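Local structure of sorbitol-6-phosphate dehydrogenase (5O3Z) at residues V118-C123 with V166-S171; I143-G148 with S156-A161; S171-L176 with I181-L186. The protein catalyses the NAD-dependent oxidation of sorbitol 6-phosphate to fructose 6-phosphate as a member of the short-chain dehydrogenase/reductase family. All blocks are in the same frame, centred on the assembly; numbering follows the deposited sequence.

Contact 1: V118-C123 with V166-S171; sequences VGYFLC and VGLTQS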
loop_
_atom_site.group_PDB
_atom_site.type_symbol
_atom_site.label_atom_id
_atom_site.label_comp_id
_atom_site.label_asym_id
_atom_site.label_seq_id
_atom_site.Cartn_x
_atom_site.Cartn_y
_atom_site.Cartn_z
ATOM N N VAL A 118 5.725 -8.832 21.066
ATOM C CA VAL A 118 6.969 -9.245 21.681
ATOM C C VAL A 118 7.125 -10.805 21.631
ATOM O O VAL A 118 8.219 -11.335 21.423
ATOM C CB VAL A 118 7.047 -8.730 23.133
ATOM C CG1 VAL A 118 8.135 -9.432 23.917
ATOM C CG2 VAL A 118 7.221 -7.223 23.148
ATOM N N GLY A 119 6.027 -11.512 21.792
ATOM C CA GLY A 119 6.045 -12.966 21.650
ATOM C C GLY A 119 6.518 -13.377 20.289
ATOM O O GLY A 119 7.273 -14.335 20.151
ATOM N N TYR A 120 6.118 -12.601 19.274
ATOM C CA TYR A 120 6.481 -12.932 17.920
ATOM C C TYR A 120 7.944 -12.706 17.719
ATOM O O TYR A 120 8.603 -13.511 17.082
ATOM C CB TYR A 120 5.566 -12.215 16.907
ATOM C CG TYR A 120 5.937 -12.373 15.414
ATOM C CD1 TYR A 120 6.445 -13.557 14.896
ATOM C CD2 TYR A 120 5.637 -11.367 14.505
ATOM C CE1 TYR A 120 6.763 -13.692 13.539
ATOM C CE2 TYR A 120 5.947 -11.473 13.142
ATOM C CZ TYR A 120 6.476 -12.654 12.666
ATOM O OH TYR A 120 6.763 -12.812 11.357
ATOM N N PHE A 121 8.481 -11.621 18.292
ATOM C CA PHE A 121 9.907 -11.312 18.241
ATOM C C PHE A 121 10.679 -12.436 19.014
ATOM O O PHE A 121 11.593 -13.018 18.492
ATOM C CB PHE A 121 10.116 -9.885 18.833
ATOM C CG PHE A 121 11.481 -9.600 19.295
ATOM C CD1 PHE A 121 12.447 -9.204 18.439
ATOM C CD2 PHE A 121 11.813 -9.787 20.643
ATOM C CE1 PHE A 121 13.736 -8.953 18.883
ATOM C CE2 PHE A 121 13.068 -9.537 21.109
ATOM C CZ PHE A 121 14.047 -9.103 20.232
ATOM N N LEU A 122 10.255 -12.778 20.227
ATOM C CA LEU A 122 11.037 -13.803 20.937
ATOM C C LEU A 122 11.126 -15.150 20.220
ATOM O O LEU A 122 12.256 -15.688 20.011
ATOM C CB LEU A 122 10.574 -13.956 22.328
ATOM C CG LEU A 122 10.904 -12.717 23.138
ATOM C CD1 LEU A 122 10.007 -12.782 24.352
ATOM C CD2 LEU A 122 12.398 -12.699 23.421
ATOM N N CYS A 123 9.977 -15.652 19.815
ATOM C CA CYS A 123 9.873 -16.883 19.016
ATOM C C CYS A 123 10.622 -16.862 17.728
ATOM O O CYS A 123 11.320 -17.829 17.415
ATOM C CB CYS A 123 8.408 -17.326 18.849
ATOM S SG CYS A 123 7.718 -17.702 20.499
ATOM N N VAL A 166 3.598 -6.662 10.943
ATOM C CA VAL A 166 3.997 -6.556 9.531
ATOM C C VAL A 166 5.371 -6.026 9.447
ATOM O O VAL A 166 6.196 -6.565 8.741
ATOM C CB VAL A 166 3.030 -5.671 8.746
ATOM C CG1 VAL A 166 3.583 -5.481 7.303
ATOM C CG2 VAL A 166 1.645 -6.306 8.806
ATOM N N GLY A 167 5.610 -4.962 10.196
ATOM C CA GLY A 167 6.965 -4.376 10.285
ATOM C C GLY A 167 8.035 -5.373 10.723
ATOM O O GLY A 167 9.114 -5.444 10.137
ATOM N N LEU A 168 7.712 -6.126 11.774
ATOM C CA LEU A 168 8.656 -7.159 12.242
ATOM C C LEU A 168 8.883 -8.237 11.186
ATOM O O LEU A 168 10.025 -8.537 10.849
ATOM C CB LEU A 168 8.195 -7.765 13.562
ATOM C CG LEU A 168 9.137 -8.821 14.100
ATOM C CD1 LEU A 168 10.565 -8.324 14.251
ATOM C CD2 LEU A 168 8.631 -9.327 15.382
ATOM N N THR A 169 7.791 -8.703 10.555
ATOM C CA THR A 169 7.878 -9.623 9.405
ATOM C C THR A 169 8.799 -9.103 8.290
ATOM O O THR A 169 9.592 -9.871 7.781
ATOM C CB THR A 169 6.483 -10.000 8.830
ATOM O OG1 THR A 169 5.805 -10.967 9.624
ATOM C CG2 THR A 169 6.595 -10.508 7.436
ATOM N N GLN A 170 8.770 -7.818 7.913
ATOM C CA GLN A 170 9.627 -7.350 6.849
ATOM C C GLN A 170 11.112 -7.266 7.290
ATOM O O GLN A 170 12.010 -7.641 6.528
ATOM C CB GLN A 170 9.124 -5.981 6.285
ATOM C CG GLN A 170 7.747 -6.074 5.686
ATOM C CD GLN A 170 7.298 -4.742 5.079
ATOM O OE1 GLN A 170 8.093 -3.868 4.879
ATOM N NE2 GLN A 170 6.014 -4.637 4.812
ATOM N N SER A 171 11.374 -6.714 8.477
ATOM C CA SER A 171 12.714 -6.658 8.998
ATOM C C SER A 171 13.287 -8.100 9.150
ATOM O O SER A 171 14.446 -8.327 8.799
ATOM C CB SER A 171 12.781 -6.000 10.380
ATOM O OG SER A 171 12.740 -4.592 10.259
#
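Tyr120 OH and Thr169 OG1 share a hydrogen bond of 2.7 Å, and either hydroxyl could donate. Thr169 OG1 meets the ring at its edge, near the ring plane. The same oxygen is also hydrogen-bonded to Ser185 OG on strand 182-188, so Thr169 links the tyrosine to the sheet. The Thr169 chi1 of -77° places OG1 beside its own backbone N, where it makes a weak bond to Gly165 O.

The apolar part centres on one methyl of Leu168. Leu168 CD2 sits 3.7 Å from Tyr120 CD2, oblique to the ring. Leu168 CD2 is also 3.8 Å from Phe121 CB. The Leu168 and Tyr120 side chains reach out from their own helices and pass alongside one another. The Phe121 ring turns from this contact and stacks on Phe109 of a second subunit.

The segment axes are 10.6 Å apart and nearly parallel, at 17°. All four touching residues are buried. Helices 106-133 and 156-176 flank the Rossmann-type sheet side by side and pack against a second subunit, an arrangement characteristic of the helical dimer interface of tetrameric short-chain dehydrogenases.

Contact 2: I143-G148 with S156-A161; sequences INSKSG and SGYSAA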
loop_
_atom_site.group_PDB
_atom_site.type_symbol
_atom_site.label_atom_id
_atom_site.label_comp_id
_atom_site.label_asym_id
_atom_site.label_seq_id
_atom_site.Cartn_x
_atom_site.Cartn_y
_atom_site.Cartn_z
ATOM N N ILE A 143 0.346 -15.527 12.233
ATOM C CA ILE A 143 -1.108 -15.300 12.089
ATOM C C ILE A 143 -1.403 -13.834 12.460
ATOM O O ILE A 143 -1.102 -13.420 13.554
ATOM C CB ILE A 143 -1.904 -16.239 12.975
ATOM C CG1 ILE A 143 -1.518 -17.718 12.701
ATOM C CG2 ILE A 143 -3.372 -16.020 12.768
ATOM C CD1 ILE A 143 -1.389 -18.093 11.190
ATOM N N ASN A 144 -1.936 -13.055 11.503
ATOM C CA ASN A 144 -2.184 -11.660 11.673
ATOM C C ASN A 144 -3.662 -11.530 11.267
ATOM O O ASN A 144 -4.424 -12.538 11.303
ATOM C CB ASN A 144 -1.116 -10.875 10.871
ATOM C CG ASN A 144 -0.974 -9.404 11.310
ATOM O OD1 ASN A 144 -1.952 -8.644 11.379
ATOM N ND2 ASN A 144 0.240 -9.020 11.575
ATOM N N SER A 145 -4.064 -10.352 10.823
ATOM C CA SER A 145 -5.430 -9.941 10.814
ATOM C C SER A 145 -5.548 -8.875 9.732
ATOM O O SER A 145 -4.576 -8.165 9.449
ATOM C CB SER A 145 -5.805 -9.331 12.143
ATOM O OG SER A 145 -7.136 -8.773 12.161
ATOM N N LYS A 146 -6.737 -8.703 9.199
ATOM C CA LYS A 146 -6.979 -7.513 8.380
ATOM C C LYS A 146 -6.792 -6.206 9.191
ATOM O O LYS A 146 -6.437 -5.163 8.641
ATOM C CB LYS A 146 -8.342 -7.604 7.731
ATOM C CG LYS A 146 -9.492 -7.558 8.673
ATOM C CD LYS A 146 -10.765 -7.514 7.860
ATOM C CE LYS A 146 -11.989 -7.888 8.651
ATOM N NZ LYS A 146 -12.496 -6.680 9.357
ATOM N N SER A 147 -6.923 -6.286 10.506
ATOM C CA SER A 147 -6.622 -5.196 11.382
ATOM C C SER A 147 -5.151 -4.824 11.393
ATOM O O SER A 147 -4.850 -3.783 11.926
ATOM C CB SER A 147 -7.164 -5.466 12.801
ATOM O OG SER A 147 -8.562 -5.660 12.783
ATOM N N GLY A 148 -4.259 -5.616 10.810
ATOM C CA GLY A 148 -2.894 -5.219 10.508
ATOM C C GLY A 148 -2.677 -4.571 9.152
ATOM O O GLY A 148 -1.567 -4.261 8.790
ATOM N N SER A 156 -7.531 0.123 18.988
ATOM C CA SER A 156 -6.185 0.681 18.875
ATOM C C SER A 156 -5.049 -0.252 19.272
ATOM O O SER A 156 -4.021 -0.304 18.588
ATOM C CB SER A 156 -6.109 2.040 19.605
ATOM O OG SER A 156 -6.142 1.889 21.023
ATOM N N GLY A 157 -5.221 -0.973 20.395
ATOM C CA GLY A 157 -4.200 -1.857 20.886
ATOM C C GLY A 157 -3.906 -2.993 19.945
ATOM O O GLY A 157 -2.747 -3.312 19.609
ATOM N N TYR A 158 -5.001 -3.553 19.460
ATOM C CA TYR A 158 -4.963 -4.594 18.453
ATOM C C TYR A 158 -4.342 -4.121 17.103
ATOM O O TYR A 158 -3.449 -4.747 16.629
ATOM C CB TYR A 158 -6.360 -5.206 18.307
ATOM C CG TYR A 158 -6.392 -6.560 17.571
ATOM C CD1 TYR A 158 -5.812 -7.698 18.140
ATOM C CD2 TYR A 158 -7.019 -6.691 16.311
ATOM C CE1 TYR A 158 -5.863 -8.936 17.494
ATOM C CE2 TYR A 158 -7.065 -7.929 15.642
ATOM C CZ TYR A 158 -6.497 -9.055 16.253
ATOM O OH TYR A 158 -6.493 -10.293 15.634
ATOM N N SER A 159 -4.762 -2.992 16.537
ATOM C CA SER A 159 -4.158 -2.515 15.286
ATOM C C SER A 159 -2.683 -2.135 15.382
ATOM O O SER A 159 -1.897 -2.480 14.534
ATOM C CB SER A 159 -4.949 -1.367 14.697
ATOM O OG SER A 159 -6.158 -1.863 14.105
ATOM N N ALA A 160 -2.331 -1.430 16.433
ATOM C CA ALA A 160 -0.962 -1.067 16.688
ATOM C C ALA A 160 -0.045 -2.325 16.654
ATOM O O ALA A 160 1.015 -2.360 16.009
ATOM C CB ALA A 160 -0.883 -0.344 18.037
ATOM N N ALA A 161 -0.497 -3.374 17.332
ATOM C CA ALA A 161 0.314 -4.548 17.500
ATOM C C ALA A 161 0.354 -5.375 16.230
ATOM O O ALA A 161 1.364 -5.887 15.922
ATOM C CB ALA A 161 -0.256 -5.378 18.626
#
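Ser159 OG is held by two backbone groups. Ser159 OG donates to Ser147 O at 3.2 Å and receives a weak hydrogen bond from the N-H of Ser152. The donor stands 15° out of the Ser147 carbonyl plane. The Ser159 chi1 of -75° points OG at the 3-10 turn and Ser147 O. This bond ties the short 3-10 turn after strand 139-145 to the first turn of helix 156-176.

The other link is the Tyr158 ring, which reaches from the helix to the two serines. Its chi1 of -164° swings the ring out to them. The CD2-CE2 side of the ring does the touching. Ser147 CB lies 3.7 Å from Tyr158 CD2, obliquely to the ring, while Ser147 OG sits at the ring edge, in plane. Ser145 OG is also at the edge, 3.6 Å from Tyr158 CE2. Ser145 OG is 3.8 Å from Tyr158 OH, too far for a direct hydrogen bond here.

Ser145 OG is fixed by an ST turn, accepting from Ser147 N at 3.0 Å. Before it, Ser145 N meets a lone pair of Asn144 OD1 within the amide plane, at 2.8 Å, in a bent bond. Asn144 ND2 donates to Gln142 OE1 and to Lys162 O.

Tyr158 and Lys162 have the Tyr-x-x-x-Lys spacing of the short-chain dehydrogenases, and Ser145 probably corresponds to the family's active-site serine. The chemistry implies that the bond from Ser147 N orients the Ser145 hydroxyl beside the tyrosine ring, consistent with an active site built as in its relatives.

Contact 3: S171-L176 with I181-L186; sequences SLALDL and ITVHSL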
loop_
_atom_site.group_PDB
_atom_site.type_symbol
_atom_site.label_atom_id
_atom_site.label_comp_id
_atom_site.label_asym_id
_atom_site.label_seq_id
_atom_site.Cartn_x
_atom_site.Cartn_y
_atom_site.Cartn_z
ATOM N N SER A 171 11.374 -6.714 8.477
ATOM C CA SER A 171 12.714 -6.658 8.998
ATOM C C SER A 171 13.287 -8.100 9.150
ATOM O O SER A 171 14.446 -8.327 8.799
ATOM C CB SER A 171 12.781 -6.000 10.380
ATOM O OG SER A 171 12.740 -4.592 10.259
ATOM N N LEU A 172 12.511 -9.001 9.763
ATOM C CA LEU A 172 12.938 -10.438 9.845
ATOM C C LEU A 172 13.347 -11.010 8.489
ATOM O O LEU A 172 14.402 -11.665 8.339
ATOM C CB LEU A 172 11.817 -11.323 10.378
ATOM C CG LEU A 172 11.460 -11.119 11.868
ATOM C CD1 LEU A 172 10.319 -11.926 12.377
ATOM C CD2 LEU A 172 12.679 -11.364 12.717
ATOM N N ALA A 173 12.503 -10.771 7.499
ATOM C CA ALA A 173 12.730 -11.252 6.151
ATOM C C ALA A 173 14.015 -10.738 5.633
ATOM O O ALA A 173 14.752 -11.483 4.994
ATOM C CB ALA A 173 11.555 -10.848 5.218
ATOM N N LEU A 174 14.330 -9.469 5.890
ATOM C CA LEU A 174 15.543 -8.903 5.355
ATOM C C LEU A 174 16.773 -9.426 6.133
ATOM O O LEU A 174 17.876 -9.625 5.566
ATOM C CB LEU A 174 15.527 -7.371 5.331
ATOM C CG LEU A 174 14.464 -6.655 4.451
ATOM C CD1 LEU A 174 14.646 -5.163 4.656
ATOM C CD2 LEU A 174 14.658 -7.047 3.029
ATOM N N ASP A 175 16.601 -9.589 7.438
ATOM C CA ASP A 175 17.716 -10.118 8.275
ATOM C C ASP A 175 17.998 -11.566 7.943
ATOM O O ASP A 175 19.150 -12.010 8.089
ATOM C CB ASP A 175 17.401 -10.032 9.763
ATOM C CG ASP A 175 17.550 -8.648 10.324
ATOM O OD1 ASP A 175 17.639 -7.636 9.565
ATOM O OD2 ASP A 175 17.569 -8.525 11.565
ATOM N N LEU A 176 16.996 -12.304 7.489
ATOM C CA LEU A 176 17.150 -13.752 7.365
ATOM C C LEU A 176 17.264 -14.255 5.939
ATOM O O LEU A 176 17.643 -15.436 5.739
ATOM C CB LEU A 176 16.075 -14.478 8.160
ATOM C CG LEU A 176 16.009 -14.122 9.643
ATOM C CD1 LEU A 176 14.819 -14.787 10.317
ATOM C CD2 LEU A 176 17.275 -14.590 10.383
ATOM N N ILE A 181 15.853 -18.275 4.794
ATOM C CA ILE A 181 14.628 -18.369 5.557
ATOM C C ILE A 181 13.684 -17.253 5.097
ATOM O O ILE A 181 14.082 -16.131 5.093
ATOM C CB ILE A 181 14.864 -18.197 7.079
ATOM C CG1 ILE A 181 15.859 -19.249 7.617
ATOM C CG2 ILE A 181 13.535 -18.436 7.797
ATOM C CD1 ILE A 181 16.370 -18.950 8.991
ATOM N N THR A 182 12.458 -17.607 4.761
ATOM C CA THR A 182 11.402 -16.663 4.459
ATOM C C THR A 182 10.408 -16.462 5.640
ATOM O O THR A 182 10.206 -17.334 6.464
ATOM C CB THR A 182 10.601 -17.091 3.225
ATOM O OG1 THR A 182 9.771 -18.202 3.538
ATOM C CG2 THR A 182 11.463 -17.404 2.080
ATOM N N VAL A 183 9.733 -15.302 5.644
ATOM C CA VAL A 183 8.904 -14.813 6.748
ATOM C C VAL A 183 7.713 -14.096 6.121
ATOM O O VAL A 183 7.930 -13.202 5.265
ATOM C CB VAL A 183 9.687 -13.786 7.563
ATOM C CG1 VAL A 183 8.931 -13.434 8.894
ATOM C CG2 VAL A 183 11.117 -14.258 7.827
ATOM N N HIS A 184 6.521 -14.469 6.533
ATOM C CA HIS A 184 5.231 -13.910 6.104
ATOM C C HIS A 184 4.291 -13.691 7.215
ATOM O O HIS A 184 4.357 -14.388 8.239
ATOM C CB HIS A 184 4.536 -14.843 5.131
ATOM C CG HIS A 184 5.339 -15.151 3.919
ATOM N ND1 HIS A 184 5.585 -14.190 2.941
ATOM C CD2 HIS A 184 6.006 -16.277 3.539
ATOM C CE1 HIS A 184 6.400 -14.710 2.030
ATOM N NE2 HIS A 184 6.664 -15.984 2.359
ATOM N N SER A 185 3.375 -12.732 7.020
ATOM C CA SER A 185 2.274 -12.519 7.905
ATOM C C SER A 185 1.011 -12.797 7.107
ATOM O O SER A 185 0.858 -12.336 5.931
ATOM C CB SER A 185 2.315 -11.084 8.452
ATOM O OG SER A 185 3.297 -10.932 9.480
ATOM N N LEU A 186 0.094 -13.541 7.709
ATOM C CA LEU A 186 -1.156 -13.885 7.058
ATOM C C LEU A 186 -2.235 -13.029 7.572
ATOM O O LEU A 186 -2.532 -13.073 8.755
ATOM C CB LEU A 186 -1.548 -15.375 7.296
ATOM C CG LEU A 186 -0.617 -16.481 6.846
ATOM C CD1 LEU A 186 -1.339 -17.850 6.855
ATOM C CD2 LEU A 186 -0.013 -16.158 5.461
HETATM O O HOH W 1 13.633 -13.950 3.931
#
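Val183 pushes its whole side chain against the last turns of helix 156-176. Val183 CB lies 4.2 Å from Ala173 CB. From there the two methyls part. Val183 CG1, anti to the backbone N at a chi1 of -170°, goes to Leu172, with 3.9 Å to Leu172 CB and a similar approach to Leu172 CD1. The Leu172 chain runs roughly perpendicular to the Val183 side chain. Val183 CG2 turns to the helix backbone and sits 3.8 Å from Ala173 N. Val183 CG2 also comes to 4.5 Å from Leu176 CD1, a looser touch. The small Ala173 side chain is consistent with the close approach of strand and helix, the segment axes being 7.3 Å apart.

A second apolar pair lies nearer the turn. Leu176 CB and Ile181 CB meet at 4.1 Å. Beside them the backbones share a weak hydrogen bond from Ile181 N to Leu176 O, long at 3.5 Å but nearly straight at 162°. One water bridges the gap as well, donating to Ala173 O at 2.9 Å and to Ile181 O over a very short distance that should be read with caution. Four residues between Leu176 and Ile181 reverse the chain, and the strand segment runs antiparallel to the helix segment at 173°.

This is the helix-to-strand half of a beta-alpha-beta unit, in which helix 156-176 joins strands 139-145 and 182-188. Ile140 of the neighbouring strand packs on both Leu176 and Val183. Tyr120 of helix 106-133 covers Leu172 and Val183, and Met131 of that helix touches Ile181. The side of the helix bearing Asp175 and Ser171 is bonded to a second subunit.

All three contacts use helix 156-176. Contact 2 lies at its start, contact 1 further along and contact 3 at its end; contacts 1 and 3 share Ser171. The centres of contacts 1 and 2 lie about 13 Å apart. The centres of contacts 1 and 3 lie about 9 Å apart. The centres of contacts 2 and 3 lie about 18 Å apart. Along the chain contact 2 is nested inside the loop closed by contact 1, and contact 3 follows. Contacts 2 and 3 reach neighbouring strands of one parallel sheet, 139-145 and 182-188. Contact 1 adds helix 106-133. One helix thus connects the probable active-site end of the sheet, the apolar layer between helix and sheet, and the interface with the second subunit.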